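PDB 2YVU: probable adenylyl-sulfate kinase from Aeropyrum pernix, which probably phosphorylates adenosine 5'-phosphosulfate with ATP, giving 3'-phosphoadenylyl sulfate, the activated form of sulfate, and ADP. Local coordinates for residues V16-L21 and T28-L33. Residues are numbered along the deposited sequence; the frame is centred on the assembly and turned at random.
Sequences VWLTGL and TIATRL
L18, on the strand of segment 16-21, comes closest to A30 on helix 26-39, their CA atoms 7.7 Å apart, and no hydrogen bond crosses between the two segments. This is the strand-loop-helix unit of the P-loop NTPase fold: the strand is the central one of a parallel five-stranded sheet, and the helix that follows the Walker A loop packs back against it. G20 and L21 lead from the strand into that loop, which probably binds ATP, as in related kinases.

L18 carries the contact: leucine's forked end lets one side chain meet two successive helix residues, I29 and A30, in the buried layer between sheet and helix. Its CG stands anti to the carbonyl carbon (chi1 -52°), and the two methyls divide between them. CD2 approaches the branch methyl of I29, 4.4 Å from its CG2. A30 suits the position facing CD1 because its one methyl lets the helix backbone come near: CD1 also lies 3.8 Å from A30 N. I29 and L33 extend the apolar surface beside A30. V16 and L33 also aim across the gap, though their nearest carbons, V16 CG1 and L33 CD2, stay 4.8 Å apart. L33 also meets I89 and L177, while I29 rests on V119 and L177.

On the other face of the sheet W17 and T19 point away from this helix. The indole NE1 of W17 hydrogen-bonds OG of S94, the likely phosphoserine site, and T19 OG1 bonds to the hydroxyl of Y153. The strand thus serves an apolar core on one face and a mixed one on the other, where W17 also packs on F114 and V103. The tightest point in the apolar core is methyl against methyl, L18 CD1 lying 3.4 Å from A30 CB, shorter than usual for two carbons.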
ATOM      1  N   VAL A  16       2.498  13.270  -5.372  1.00 25.42           N
ATOM      2  CA  VAL A  16       1.723  14.343  -5.952  1.00 27.36           C
ATOM      3  C   VAL A  16       0.294  14.013  -5.536  1.00 28.66           C
ATOM      4  O   VAL A  16      -0.254  12.976  -5.935  1.00 30.38           O
ATOM      5  CB  VAL A  16       1.832  14.355  -7.494  1.00 19.81           C
ATOM      6  CG1 VAL A  16       0.987  15.483  -8.048  1.00 22.85           C
ATOM      7  CG2 VAL A  16       3.271  14.468  -7.911  1.00 27.27           C
ATOM      8  N   TRP A  17      -0.294  14.885  -4.723  1.00 26.56           N
ATOM      9  CA  TRP A  17      -1.641  14.688  -4.201  1.00 22.80           C
ATOM     10  C   TRP A  17      -2.687  15.585  -4.850  1.00 31.37           C
ATOM     11  O   TRP A  17      -2.779  16.786  -4.530  1.00 26.20           O
ATOM     12  CB  TRP A  17      -1.630  14.913  -2.689  1.00 22.16           C
ATOM     13  CG  TRP A  17      -2.886  14.466  -2.003  1.00 19.62           C
ATOM     14  CD1 TRP A  17      -4.041  15.193  -1.835  1.00 27.06           C
ATOM     15  CD2 TRP A  17      -3.158  13.159  -1.495  1.00 21.73           C
ATOM     16  NE1 TRP A  17      -5.018  14.407  -1.256  1.00 24.33           N
ATOM     17  CE2 TRP A  17      -4.505  13.152  -1.047  1.00 24.61           C
ATOM     18  CE3 TRP A  17      -2.397  11.983  -1.375  1.00 22.00           C
ATOM     19  CZ2 TRP A  17      -5.106  12.017  -0.510  1.00 23.63           C
ATOM     20  CZ3 TRP A  17      -2.996  10.861  -0.838  1.00 23.68           C
ATOM     21  CH2 TRP A  17      -4.342  10.883  -0.412  1.00 22.66           C
ATOM     22  N   LEU A  18      -3.493  15.029  -5.762  1.00 21.67           N
ATOM     23  CA  LEU A  18      -4.488  15.879  -6.401  1.00 25.53           C
ATOM     24  C   LEU A  18      -5.739  15.957  -5.532  1.00 31.72           C
ATOM     25  O   LEU A  18      -6.318  14.934  -5.165  1.00 28.33           O
ATOM     26  CB  LEU A  18      -4.842  15.336  -7.781  1.00 25.22           C
ATOM     27  CG  LEU A  18      -3.661  15.042  -8.722  1.00 38.30           C
ATOM     28  CD1 LEU A  18      -4.134  14.152  -9.858  1.00 39.63           C
ATOM     29  CD2 LEU A  18      -3.076  16.322  -9.263  1.00 25.07           C
ATOM     30  N   THR A  19      -6.163  17.167  -5.193  1.00 29.92           N
ATOM     31  CA  THR A  19      -7.361  17.307  -4.388  1.00 29.61           C
ATOM     32  C   THR A  19      -8.340  18.224  -5.124  1.00 32.62           C
ATOM     33  O   THR A  19      -7.950  19.235  -5.729  1.00 28.30           O
ATOM     34  CB  THR A  19      -7.038  17.872  -2.967  1.00 30.06           C
ATOM     35  OG1 THR A  19      -8.253  18.084  -2.242  1.00 30.14           O
ATOM     36  CG2 THR A  19      -6.290  19.190  -3.067  1.00 26.42           C
ATOM     37  N   GLY A  20      -9.613  17.847  -5.087  1.00 25.80           N
ATOM     38  CA  GLY A  20     -10.634  18.611  -5.756  1.00 28.99           C
ATOM     39  C   GLY A  20     -11.946  17.852  -5.721  1.00 31.71           C
ATOM     40  O   GLY A  20     -11.990  16.710  -5.274  1.00 30.39           O
ATOM     41  N   LEU A  21     -13.008  18.490  -6.194  1.00 30.83           N
ATOM     42  CA  LEU A  21     -14.330  17.891  -6.198  1.00 33.23           C
ATOM     43  C   LEU A  21     -14.449  16.749  -7.182  1.00 32.41           C
ATOM     44  O   LEU A  21     -13.736  16.705  -8.187  1.00 26.13           O
ATOM     45  CB  LEU A  21     -15.391  18.953  -6.553  1.00 29.23           C
ATOM     46  CG  LEU A  21     -15.705  20.069  -5.550  1.00 39.37           C
ATOM     47  CD1 LEU A  21     -16.615  21.108  -6.206  1.00 39.59           C
ATOM     48  CD2 LEU A  21     -16.358  19.485  -4.309  1.00 34.98           C
ATOM     49  N   THR A  28      -8.153  12.302 -14.759  1.00 32.85           N
ATOM     50  CA  THR A  28      -7.649  12.464 -16.125  1.00 36.04           C
ATOM     51  C   THR A  28      -6.247  13.102 -16.051  1.00 33.15           C
ATOM     52  O   THR A  28      -5.307  12.675 -16.738  1.00 31.89           O
ATOM     53  CB  THR A  28      -8.504  13.429 -16.940  1.00 35.20           C
ATOM     54  OG1 THR A  28      -9.885  13.140 -16.734  1.00 46.89           O
ATOM     55  CG2 THR A  28      -8.164  13.293 -18.417  1.00 36.09           C
ATOM     56  N   ILE A  29      -6.125  14.145 -15.231  1.00 28.05           N
ATOM     57  CA  ILE A  29      -4.840  14.823 -15.066  1.00 27.12           C
ATOM     58  C   ILE A  29      -3.781  13.848 -14.537  1.00 28.92           C
ATOM     59  O   ILE A  29      -2.663  13.788 -15.068  1.00 32.27           O
ATOM     60  CB  ILE A  29      -4.955  16.026 -14.091  1.00 25.09           C
ATOM     61  CG1 ILE A  29      -5.788  17.135 -14.757  1.00 27.44           C
ATOM     62  CG2 ILE A  29      -3.546  16.521 -13.675  1.00 17.47           C
ATOM     63  CD1 ILE A  29      -6.125  18.296 -13.827  1.00 25.57           C
ATOM     64  N   ALA A  30      -4.128  13.084 -13.504  1.00 22.97           N
ATOM     65  CA  ALA A  30      -3.182  12.113 -12.932  1.00 28.49           C
ATOM     66  C   ALA A  30      -2.650  11.117 -13.983  1.00 29.90           C
ATOM     67  O   ALA A  30      -1.458  10.868 -14.085  1.00 29.59           O
ATOM     68  CB  ALA A  30      -3.860  11.332 -11.819  1.00 33.40           C
ATOM     69  N   THR A  31      -3.554  10.557 -14.764  1.00 29.24           N
ATOM     70  CA  THR A  31      -3.183   9.567 -15.768  1.00 34.55           C
ATOM     71  C   THR A  31      -2.338  10.109 -16.919  1.00 32.09           C
ATOM     72  O   THR A  31      -1.426   9.441 -17.403  1.00 38.28           O
ATOM     73  CB  THR A  31      -4.457   8.891 -16.327  1.00 33.63           C
ATOM     74  OG1 THR A  31      -5.122   8.200 -15.259  1.00 46.57           O
ATOM     75  CG2 THR A  31      -4.094   7.892 -17.406  1.00 44.82           C
ATOM     76  N   ARG A  32      -2.661  11.309 -17.374  1.00 27.52           N
ATOM     77  CA  ARG A  32      -1.909  11.922 -18.451  1.00 32.39           C
ATOM     78  C   ARG A  32      -0.535  12.297 -17.935  1.00 29.29           C
ATOM     79  O   ARG A  32       0.469  12.105 -18.632  1.00 30.89           O
ATOM     80  CB  ARG A  32      -2.685  13.121 -18.998  1.00 37.37           C
ATOM     81  CG  ARG A  32      -3.980  12.640 -19.668  1.00 41.73           C
ATOM     82  CD  ARG A  32      -4.953  13.734 -20.054  1.00 45.72           C
ATOM     83  NE  ARG A  32      -4.430  14.653 -21.055  1.00 53.03           N
ATOM     84  CZ  ARG A  32      -5.064  14.964 -22.185  1.00 55.13           C
ATOM     85  NH1 ARG A  32      -6.243  14.422 -22.463  1.00 53.53           N
ATOM     86  NH2 ARG A  32      -4.531  15.842 -23.022  1.00 49.94           N
ATOM     87  N   LEU A  33      -0.465  12.791 -16.701  1.00 29.14           N
ATOM     88  CA  LEU A  33       0.837  13.118 -16.155  1.00 28.08           C
ATOM     89  C   LEU A  33       1.649  11.832 -16.013  1.00 27.83           C
ATOM     90  O   LEU A  33       2.831  11.783 -16.341  1.00 27.49           O
ATOM     91  CB  LEU A  33       0.716  13.802 -14.791  1.00 24.01           C
ATOM     92  CG  LEU A  33       2.075  13.989 -14.097  1.00 25.49           C
ATOM     93  CD1 LEU A  33       2.929  14.971 -14.853  1.00 33.06           C
ATOM     94  CD2 LEU A  33       1.864  14.475 -12.662  1.00 25.58           C
TER